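Local atomic coordinates of peroxiredoxin (Clostridioides difficile, PDB entry 6TSB), a protein that pairs a probable peroxiredoxin with a GH18 chitinase in one spore-coat protein, this chain being the chitinase domain that hydrolyses chitin. Residues Phe226-Asp229 and Leu230-Pro233; Ser236-Ala239 and Met240-Leu244; Ser307-Asp310 and Ala311-Phe315; Thr318-Val321 and Leu322-Leu326. All coordinates share one frame; numbering follows the deposited sequence.

Contact 1: residues Phe226-Asp229 and Leu230-Pro233; sequences FDSD and LSLP
S228 and S231 close a tight reversal of the backbone. Their CA atoms are 5.6 Å apart. D229 and L230 fill the two corners, with backbone angles close to those of a type I turn. Neither arm is part of a helix or strand. The chain runs in along F226 and D227 and leaves along L232 and P233.

Two serine hydroxyls hold this reversal. The first is S228 OG. It accepts the backbone N-H of L230 at 2.9 Å, N to OG, and the bond is fairly straight (162°). A serine oxygen taking the N-H two residues ahead makes an ST turn, here set on the beta turn itself. The whole lies in the long loop between strand 201-204 and helix 237-246 of the GH18 barrel domain. The same hydroxyl also bonds D290 of the second subunit, so one small group serves both the turn and the dimer interface.

The second hydroxyl reaches back across the turn. S231 OG sits between its own backbone N and carbonyl carbon (chi1 43°), which aims it at the opposite arm. There it accepts from S228 N at 3.1 Å, N to OG, along a bent path of 139°. The two hydroxyl oxygens, S228 OG and S231 OG, stay 3.8 Å apart.

L230 lays its CB beside the first hydroxyl, 3.8 Å from S228 OG. Its side chain also packs on H221 and on D290 of the second subunit. K220, earlier in the same loop, bonds the carbonyl oxygens of D229 and S231 through NZ.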
loop_
_atom_site.group_PDB
_atom_site.type_symbol
_atom_site.label_atom_id
_atom_site.label_comp_id
_atom_site.label_asym_id
_atom_site.label_seq_id
_atom_site.Cartn_x
_atom_site.Cartn_y
_atom_site.Cartn_z
ATOM N N PHE A 226 -12.241 -6.728 12.517
ATOM C CA PHE A 226 -12.787 -5.929 13.656
ATOM C C PHE A 226 -13.782 -4.887 13.141
ATOM O O PHE A 226 -13.920 -4.772 11.925
ATOM C CB PHE A 226 -11.645 -5.299 14.445
ATOM C CG PHE A 226 -10.720 -6.310 15.067
ATOM C CD1 PHE A 226 -11.126 -7.062 16.162
ATOM C CD2 PHE A 226 -9.434 -6.479 14.599
ATOM C CE1 PHE A 226 -10.261 -7.969 16.761
ATOM C CE2 PHE A 226 -8.581 -7.406 15.179
ATOM C CZ PHE A 226 -8.994 -8.151 16.259
ATOM N N ASP A 227 -14.497 -4.195 14.034
ATOM C CA ASP A 227 -15.463 -3.127 13.646
ATOM C C ASP A 227 -14.688 -1.879 13.176
ATOM O O ASP A 227 -13.489 -1.721 13.572
ATOM C CB ASP A 227 -16.413 -2.772 14.800
ATOM C CG ASP A 227 -17.464 -3.821 15.151
ATOM O OD1 ASP A 227 -17.813 -4.638 14.264
ATOM O OD2 ASP A 227 -17.945 -3.800 16.316
ATOM N N SER A 228 -15.364 -1.031 12.384
ATOM C CA SER A 228 -14.908 0.286 11.853
ATOM C C SER A 228 -16.124 1.082 11.341
ATOM O O SER A 228 -17.278 0.595 11.490
ATOM C CB SER A 228 -13.895 0.102 10.747
ATOM O OG SER A 228 -14.543 0.052 9.476
ATOM N N ASP A 229 -15.870 2.233 10.701
ATOM C CA ASP A 229 -16.888 3.105 10.043
ATOM C C ASP A 229 -17.438 2.437 8.781
ATOM O O ASP A 229 -18.546 2.805 8.347
ATOM C CB ASP A 229 -16.306 4.459 9.613
ATOM C CG ASP A 229 -16.730 5.642 10.471
ATOM O OD1 ASP A 229 -17.381 5.412 11.522
ATOM O OD2 ASP A 229 -16.415 6.791 10.075
ATOM N N LEU A 230 -16.672 1.527 8.188
ATOM C CA LEU A 230 -16.969 0.965 6.846
ATOM C C LEU A 230 -17.479 -0.480 6.949
ATOM O O LEU A 230 -17.532 -1.151 5.914
ATOM C CB LEU A 230 -15.684 1.066 6.021
ATOM C CG LEU A 230 -15.193 2.495 5.793
ATOM C CD1 LEU A 230 -13.795 2.498 5.180
ATOM C CD2 LEU A 230 -16.190 3.269 4.930
ATOM N N SER A 231 -17.855 -0.942 8.142
ATOM C CA SER A 231 -18.482 -2.274 8.340
ATOM C C SER A 231 -19.929 -2.094 8.796
ATOM O O SER A 231 -20.258 -1.009 9.337
ATOM C CB SER A 231 -17.716 -3.109 9.314
ATOM O OG SER A 231 -17.333 -2.328 10.416
ATOM N N LEU A 232 -20.750 -3.118 8.566
ATOM C CA LEU A 232 -22.148 -3.195 9.068
ATOM C C LEU A 232 -22.139 -3.198 10.593
ATOM O O LEU A 232 -21.371 -3.948 11.188
ATOM C CB LEU A 232 -22.795 -4.468 8.519
ATOM C CG LEU A 232 -23.100 -4.435 7.024
ATOM C CD1 LEU A 232 -23.705 -5.754 6.571
ATOM C CD2 LEU A 232 -24.022 -3.268 6.691
ATOM N N PRO A 233 -22.966 -2.365 11.277
ATOM C CA PRO A 233 -23.082 -2.460 12.732
ATOM C C PRO A 233 -23.470 -3.908 13.100
ATOM O O PRO A 233 -24.452 -4.427 12.535
ATOM C CB PRO A 233 -24.128 -1.400 13.137
ATOM C CG PRO A 233 -24.760 -0.922 11.830
ATOM C CD PRO A 233 -23.817 -1.306 10.704
#

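Contact 2: residues Ser236-Ala239 and Met240-Leu244; sequences SVDA and MVRNL
D238 and R242, four residues apart on one face of the helix, form a salt bridge. OD1 of D238 is 3.4 Å from NE of R242, a long and weak bond. The carboxylate and guanidinium planes stand almost perpendicular, at 87°. R242 bends at chi2 (-45°), which folds its chain back toward the aspartate. A water bridges the pair: it donates to D238 OD2 at 2.9 Å and weakly accepts from R242 NE. Both ends have other partners. D238 OD1 bonds the hydroxyl of Y320 of the second subunit, and R242 NH1 pairs with E245.

Backbone bonds give this first turn its helical form. V241 N donates to V237 O at 3.0 Å and R242 N to D238 O at 2.9 Å. S236 is the N-cap: its OG accepts from A239 N at 3.1 Å, nearly straight at 169°.

The apolar contact is a single valine pair. V237 CG1 and V241 CG2 lie side by side, 4.1 Å apart, pointing the same way.

Helix 237-246 links parallel strands 201-204 and 254-264 in a beta-alpha-beta crossover of the GH18 TIM barrel. M240, V241 and L244 pack on the first strand, V237 and L244 on the second, and N243 reaches helix 183-188.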
loop_
_atom_site.group_PDB
_atom_site.type_symbol
_atom_site.label_atom_id
_atom_site.label_comp_id
_atom_site.label_asym_id
_atom_site.label_seq_id
_atom_site.Cartn_x
_atom_site.Cartn_y
_atom_site.Cartn_z
ATOM N N SER A 236 -18.709 -8.594 12.220
ATOM C CA SER A 236 -17.231 -8.639 12.224
ATOM C C SER A 236 -16.751 -10.081 12.469
ATOM O O SER A 236 -17.433 -10.838 13.234
ATOM C CB SER A 236 -16.709 -7.693 13.274
ATOM O OG SER A 236 -16.352 -8.409 14.442
ATOM N N VAL A 237 -15.604 -10.470 11.912
ATOM C CA VAL A 237 -15.084 -11.859 12.101
ATOM C C VAL A 237 -14.947 -12.112 13.602
ATOM O O VAL A 237 -15.455 -13.140 14.059
ATOM C CB VAL A 237 -13.751 -12.115 11.374
ATOM C CG1 VAL A 237 -13.164 -13.462 11.735
ATOM C CG2 VAL A 237 -13.886 -11.952 9.859
ATOM N N ASP A 238 -14.301 -11.193 14.327
ATOM C CA ASP A 238 -13.919 -11.341 15.759
ATOM C C ASP A 238 -15.166 -11.603 16.609
ATOM O O ASP A 238 -15.108 -12.489 17.472
ATOM C CB ASP A 238 -13.173 -10.097 16.268
ATOM C CG ASP A 238 -12.978 -9.988 17.779
ATOM O OD1 ASP A 238 -12.203 -10.802 18.379
ATOM O OD2 ASP A 238 -13.599 -9.091 18.342
ATOM N N ALA A 239 -16.222 -10.824 16.411
ATOM C CA ALA A 239 -17.508 -10.989 17.126
ATOM C C ALA A 239 -18.135 -12.373 16.817
ATOM O O ALA A 239 -18.855 -12.906 17.696
ATOM C CB ALA A 239 -18.434 -9.846 16.774
ATOM N N MET A 240 -17.897 -12.950 15.625
ATOM C CA MET A 240 -18.455 -14.279 15.245
ATOM C C MET A 240 -17.660 -15.358 15.949
ATOM O O MET A 240 -18.282 -16.289 16.518
ATOM C CB MET A 240 -18.426 -14.520 13.738
ATOM C CG MET A 240 -19.518 -13.771 13.062
ATOM S SD MET A 240 -19.767 -14.321 11.366
ATOM C CE MET A 240 -21.050 -13.152 10.934
ATOM N N VAL A 241 -16.346 -15.193 16.020
ATOM C CA VAL A 241 -15.503 -16.159 16.778
ATOM C C VAL A 241 -15.858 -16.111 18.274
ATOM O O VAL A 241 -15.942 -17.175 18.899
ATOM C CB VAL A 241 -14.021 -15.879 16.561
ATOM C CG1 VAL A 241 -13.181 -16.918 17.276
ATOM C CG2 VAL A 241 -13.700 -15.815 15.081
ATOM N N ARG A 242 -16.038 -14.918 18.836
ATOM C CA ARG A 242 -16.334 -14.762 20.288
ATOM C C ARG A 242 -17.747 -15.296 20.571
ATOM O O ARG A 242 -17.887 -16.027 21.555
ATOM C CB ARG A 242 -16.197 -13.300 20.739
ATOM C CG ARG A 242 -14.786 -12.728 20.627
ATOM C CD ARG A 242 -13.669 -13.636 21.134
ATOM N NE ARG A 242 -12.380 -13.002 20.915
ATOM C CZ ARG A 242 -11.202 -13.593 21.046
ATOM N NH1 ARG A 242 -11.129 -14.871 21.399
ATOM N NH2 ARG A 242 -10.098 -12.892 20.801
ATOM N N ASN A 243 -18.744 -14.926 19.750
ATOM C CA ASN A 243 -20.129 -15.439 19.870
ATOM C C ASN A 243 -20.124 -16.973 19.884
ATOM O O ASN A 243 -20.753 -17.566 20.801
ATOM C CB ASN A 243 -21.003 -14.881 18.757
ATOM C CG ASN A 243 -21.314 -13.414 18.928
ATOM O OD1 ASN A 243 -21.149 -12.835 20.008
ATOM N ND2 ASN A 243 -21.824 -12.819 17.869
ATOM N N LEU A 244 -19.426 -17.619 18.941
ATOM C CA LEU A 244 -19.376 -19.106 18.895
ATOM C C LEU A 244 -18.685 -19.643 20.152
ATOM O O LEU A 244 -19.118 -20.701 20.660
ATOM C CB LEU A 244 -18.661 -19.588 17.631
ATOM C CG LEU A 244 -19.435 -19.390 16.330
ATOM C CD1 LEU A 244 -18.534 -19.614 15.145
ATOM C CD2 LEU A 244 -20.641 -20.313 16.234
HETATM O O HOH W 1 -12.739 -9.704 21.003
#

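Contact 3: residues Ser307-Asp310 and Ala311-Phe315; sequences SYDD and ALSIF
D309 and D310 meet S313 at the start of helix 311-323, and D310 and S313 form a capping box. This is where strand 303-307 gives way to the helix, in the small sheet-and-helix part that stands off from the barrel.

D309 comes first. Its OD2 accepts from S313 OG at 3.1 Å, O to O. The hydroxyl does not lie in the carboxylate plane but comes from above it, 56° out. K317 supplies a salt bridge to the same oxygen. This positive partner probably steadies the buried charge of D309.

D310 is the N-cap. Its CG sits between the backbone N and the carbonyl carbon (chi1 68°), which turns the carboxylate over the first helical N-H groups. OD1 accepts from S313 N at 3.2 Å and 167°, the donor lying nearly in line with the C-O bond. L312 N adds a weak bond to the same oxygen. The other half of the box runs the opposite way, from D310 N to S313 OG at 3.3 Å. S313 OG is therefore held twice, donating to D309 OD2 and accepting from D310 N. The N-H groups at the helix start would be expected to favour a negative D310. Its second oxygen, OD2, bonds the hydroxyl of Y287.

The D310 carbonyl then starts the regular pattern, accepting from I314 N at 3.1 Å. I314 also packs against helix 341-351, and its CG1 lies close against the same oxygen, 3.1 Å from D310 O.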
loop_
_atom_site.group_PDB
_atom_site.type_symbol
_atom_site.label_atom_id
_atom_site.label_comp_id
_atom_site.label_asym_id
_atom_site.label_seq_id
_atom_site.Cartn_x
_atom_site.Cartn_y
_atom_site.Cartn_z
ATOM N N SER A 307 11.892 4.334 -9.124
ATOM C CA SER A 307 12.062 5.069 -7.842
ATOM C C SER A 307 11.374 6.439 -7.935
ATOM O O SER A 307 11.722 7.229 -8.818
ATOM C CB SER A 307 13.531 5.227 -7.507
ATOM O OG SER A 307 13.722 5.910 -6.266
ATOM N N TYR A 308 10.459 6.738 -7.031
ATOM C CA TYR A 308 9.746 8.036 -7.001
ATOM C C TYR A 308 9.391 8.339 -5.550
ATOM O O TYR A 308 9.863 7.592 -4.680
ATOM C CB TYR A 308 8.546 8.008 -7.954
ATOM C CG TYR A 308 7.423 7.066 -7.600
ATOM C CD1 TYR A 308 7.567 5.695 -7.745
ATOM C CD2 TYR A 308 6.197 7.545 -7.162
ATOM C CE1 TYR A 308 6.538 4.817 -7.420
ATOM C CE2 TYR A 308 5.151 6.686 -6.855
ATOM C CZ TYR A 308 5.324 5.314 -6.981
ATOM O OH TYR A 308 4.314 4.453 -6.666
ATOM N N ASP A 309 8.654 9.428 -5.329
ATOM C CA ASP A 309 8.022 9.830 -4.049
ATOM C C ASP A 309 6.482 9.875 -4.223
ATOM O O ASP A 309 5.959 10.462 -5.225
ATOM C CB ASP A 309 8.600 11.169 -3.571
ATOM C CG ASP A 309 10.001 11.058 -2.975
ATOM O OD1 ASP A 309 10.961 10.721 -3.726
ATOM O OD2 ASP A 309 10.120 11.271 -1.750
ATOM N N ASP A 310 5.758 9.278 -3.276
ATOM C CA ASP A 310 4.268 9.298 -3.232
ATOM C C ASP A 310 3.876 10.049 -1.963
ATOM O O ASP A 310 4.751 10.748 -1.409
ATOM C CB ASP A 310 3.684 7.887 -3.325
ATOM C CG ASP A 310 3.963 7.017 -2.110
ATOM O OD1 ASP A 310 4.718 7.470 -1.201
ATOM O OD2 ASP A 310 3.427 5.884 -2.081
ATOM N N ALA A 311 2.635 9.904 -1.519
ATOM C CA ALA A 311 2.055 10.732 -0.438
ATOM C C ALA A 311 2.709 10.402 0.920
ATOM O O ALA A 311 2.820 11.310 1.806
ATOM C CB ALA A 311 0.576 10.492 -0.407
ATOM N N LEU A 312 3.063 9.128 1.098
ATOM C CA LEU A 312 3.657 8.584 2.343
ATOM C C LEU A 312 5.112 9.073 2.464
ATOM O O LEU A 312 5.431 9.690 3.497
ATOM C CB LEU A 312 3.592 7.054 2.339
ATOM C CG LEU A 312 4.281 6.395 3.533
ATOM C CD1 LEU A 312 3.586 6.808 4.835
ATOM C CD2 LEU A 312 4.360 4.871 3.379
ATOM N N SER A 313 5.977 8.804 1.478
ATOM C CA SER A 313 7.389 9.278 1.517
ATOM C C SER A 313 7.444 10.823 1.532
ATOM O O SER A 313 8.387 11.337 2.151
ATOM C CB SER A 313 8.244 8.644 0.448
ATOM O OG SER A 313 7.951 9.192 -0.824
ATOM N N ILE A 314 6.433 11.557 1.047
ATOM C CA ILE A 314 6.390 13.054 1.194
ATOM C C ILE A 314 5.969 13.446 2.609
ATOM O O ILE A 314 6.469 14.491 3.134
ATOM C CB ILE A 314 5.453 13.724 0.173
ATOM C CG1 ILE A 314 5.974 13.556 -1.255
ATOM C CG2 ILE A 314 5.208 15.188 0.521
ATOM C CD1 ILE A 314 4.966 13.907 -2.308
ATOM N N PHE A 315 5.034 12.705 3.202
ATOM C CA PHE A 315 4.651 12.924 4.622
ATOM C C PHE A 315 5.883 12.716 5.530
ATOM O O PHE A 315 6.162 13.566 6.378
ATOM C CB PHE A 315 3.505 11.991 5.001
ATOM C CG PHE A 315 3.271 11.915 6.484
ATOM C CD1 PHE A 315 2.574 12.917 7.138
ATOM C CD2 PHE A 315 3.764 10.840 7.216
ATOM C CE1 PHE A 315 2.363 12.848 8.506
ATOM C CE2 PHE A 315 3.554 10.767 8.582
ATOM C CZ PHE A 315 2.857 11.770 9.225
#

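Contact 4: residues Thr318-Val321 and Leu322-Leu326; sequences TQYV and LRNCL
Y320 swings its ring out with CG anti to the backbone N (chi1 -172°), and N324 turns CG anti to its own carbonyl carbon (chi1 -70°). Together these torsions bring one end of the N324 amide over the centre of one face of the tyrosine ring. The two planes are tilted 38° apart, and N324 CG comes within 4.0 Å of Y320 CE1. R323 bends at chi3, which folds its guanidinium back along the helix. One face of that group then covers the backbone at Q319 and Y320. NH1 of R323 is 3.5 Å from CB of Q319, and the guanidinium stands nearly perpendicular to the ring.

Helix 311-323 ends here. R323 N still donates to Q319 O at 2.8 Å, and N324 N to Y320 O at 3.0 Å. The chain then turns off. C325 has left-handed backbone angles, and L326 N reaches back to V321 O at 3.0 Å, in the carbonyl plane. This long-span bond and the left-handed residue resemble a Schellman motif. So does the apolar touch across it, V321 CG1 to L326 CB at 4.2 Å. A water donates to both V321 O and L326 O.

L326 CD1 also meets the edge of the Y320 ring, 4.3 Å from CD1 of that ring. The helix end lies against the second subunit. C325 makes a disulfide with C31 of that subunit, and V321 packs on its L256.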
loop_
_atom_site.group_PDB
_atom_site.type_symbol
_atom_site.label_atom_id
_atom_site.label_comp_id
_atom_site.label_asym_id
_atom_site.label_seq_id
_atom_site.Cartn_x
_atom_site.Cartn_y
_atom_site.Cartn_z
ATOM N N THR A 318 8.502 15.491 4.927
ATOM C CA THR A 318 8.039 16.757 5.549
ATOM C C THR A 318 8.095 16.637 7.080
ATOM O O THR A 318 8.259 17.693 7.766
ATOM C CB THR A 318 6.630 17.158 5.072
ATOM O OG1 THR A 318 5.714 16.062 5.176
ATOM C CG2 THR A 318 6.631 17.682 3.645
ATOM N N GLN A 319 7.936 15.418 7.619
ATOM C CA GLN A 319 8.164 15.144 9.071
ATOM C C GLN A 319 9.625 15.478 9.405
ATOM O O GLN A 319 9.860 16.257 10.347
ATOM C CB GLN A 319 7.853 13.690 9.468
ATOM C CG GLN A 319 6.363 13.364 9.596
ATOM C CD GLN A 319 5.691 14.193 10.662
ATOM O OE1 GLN A 319 4.986 15.157 10.359
ATOM N NE2 GLN A 319 5.945 13.857 11.921
ATOM N N TYR A 320 10.561 14.905 8.649
ATOM C CA TYR A 320 12.021 15.093 8.809
ATOM C C TYR A 320 12.314 16.593 8.847
ATOM O O TYR A 320 13.132 17.015 9.654
ATOM C CB TYR A 320 12.774 14.328 7.721
ATOM C CG TYR A 320 14.269 14.296 7.888
ATOM C CD1 TYR A 320 15.066 15.395 7.574
ATOM C CD2 TYR A 320 14.902 13.141 8.344
ATOM C CE1 TYR A 320 16.449 15.341 7.718
ATOM C CE2 TYR A 320 16.284 13.073 8.485
ATOM C CZ TYR A 320 17.063 14.173 8.165
ATOM O OH TYR A 320 18.420 14.071 8.325
ATOM N N VAL A 321 11.633 17.378 8.016
ATOM C CA VAL A 321 11.860 18.844 7.928
ATOM C C VAL A 321 11.507 19.443 9.290
ATOM O O VAL A 321 12.222 20.350 9.800
ATOM C CB VAL A 321 11.057 19.475 6.761
ATOM C CG1 VAL A 321 10.835 20.972 6.934
ATOM C CG2 VAL A 321 11.718 19.213 5.416
ATOM N N LEU A 322 10.390 19.005 9.838
ATOM C CA LEU A 322 9.813 19.631 11.048
ATOM C C LEU A 322 10.576 19.117 12.278
ATOM O O LEU A 322 10.795 19.891 13.185
ATOM C CB LEU A 322 8.325 19.280 11.092
ATOM C CG LEU A 322 7.464 19.966 10.027
ATOM C CD1 LEU A 322 6.221 19.137 9.750
ATOM C CD2 LEU A 322 7.094 21.387 10.465
ATOM N N ARG A 323 10.973 17.849 12.307
ATOM C CA ARG A 323 11.610 17.299 13.527
ATOM C C ARG A 323 13.021 17.900 13.558
ATOM O O ARG A 323 13.371 18.418 14.638
ATOM C CB ARG A 323 11.410 15.779 13.650
ATOM C CG ARG A 323 12.625 14.892 13.415
ATOM C CD ARG A 323 12.336 13.434 13.782
ATOM N NE ARG A 323 11.256 12.860 12.981
ATOM C CZ ARG A 323 11.397 12.261 11.793
ATOM N NH1 ARG A 323 10.328 11.811 11.154
ATOM N NH2 ARG A 323 12.591 12.087 11.250
ATOM N N ASN A 324 13.679 18.050 12.394
ATOM C CA ASN A 324 15.102 18.469 12.264
ATOM C C ASN A 324 15.315 19.984 12.073
ATOM O O ASN A 324 16.503 20.389 11.827
ATOM C CB ASN A 324 15.759 17.654 11.168
ATOM C CG ASN A 324 15.914 16.217 11.597
ATOM O OD1 ASN A 324 15.208 15.346 11.102
ATOM N ND2 ASN A 324 16.849 15.965 12.506
ATOM N N CYS A 325 14.285 20.815 12.277
ATOM C CA CYS A 325 14.353 22.304 12.212
ATOM C C CYS A 325 14.985 22.785 10.890
ATOM O O CYS A 325 15.781 23.750 10.920
ATOM C CB CYS A 325 15.078 22.811 13.452
ATOM S SG CYS A 325 14.165 22.382 14.967
ATOM N N LEU A 326 14.612 22.176 9.751
ATOM C CA LEU A 326 15.035 22.659 8.405
ATOM C C LEU A 326 14.195 23.877 7.977
ATOM O O LEU A 326 13.204 24.230 8.641
ATOM C CB LEU A 326 14.933 21.545 7.357
ATOM C CG LEU A 326 15.672 20.228 7.626
ATOM C CD1 LEU A 326 15.885 19.474 6.315
ATOM C CD2 LEU A 326 17.009 20.418 8.323
HETATM O O HOH W 2 11.452 22.835 10.323
#

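How the contacts relate
Contacts 1 and 2 follow each other along the barrel side of the chain. Their centres are 13 Å apart, and F226 CE1 lies 3.5 Å from D238 CG. Contacts 3 and 4 cap and end helix 311-323, with centres 15 Å apart. Within one chain the two pairs are distant: contacts 2 and 4 have centres 44 Å apart. Contact 4 of one subunit nevertheless meets contact 2 of the other across the interface. A separate tie joins S307 of contact 3 to Q222 of the second subunit. This is consistent with the two subunits exchanging their C-terminal parts. A bound di(hydroxyethyl)ether lies about 5 Å from the M240 side chain of contact 2.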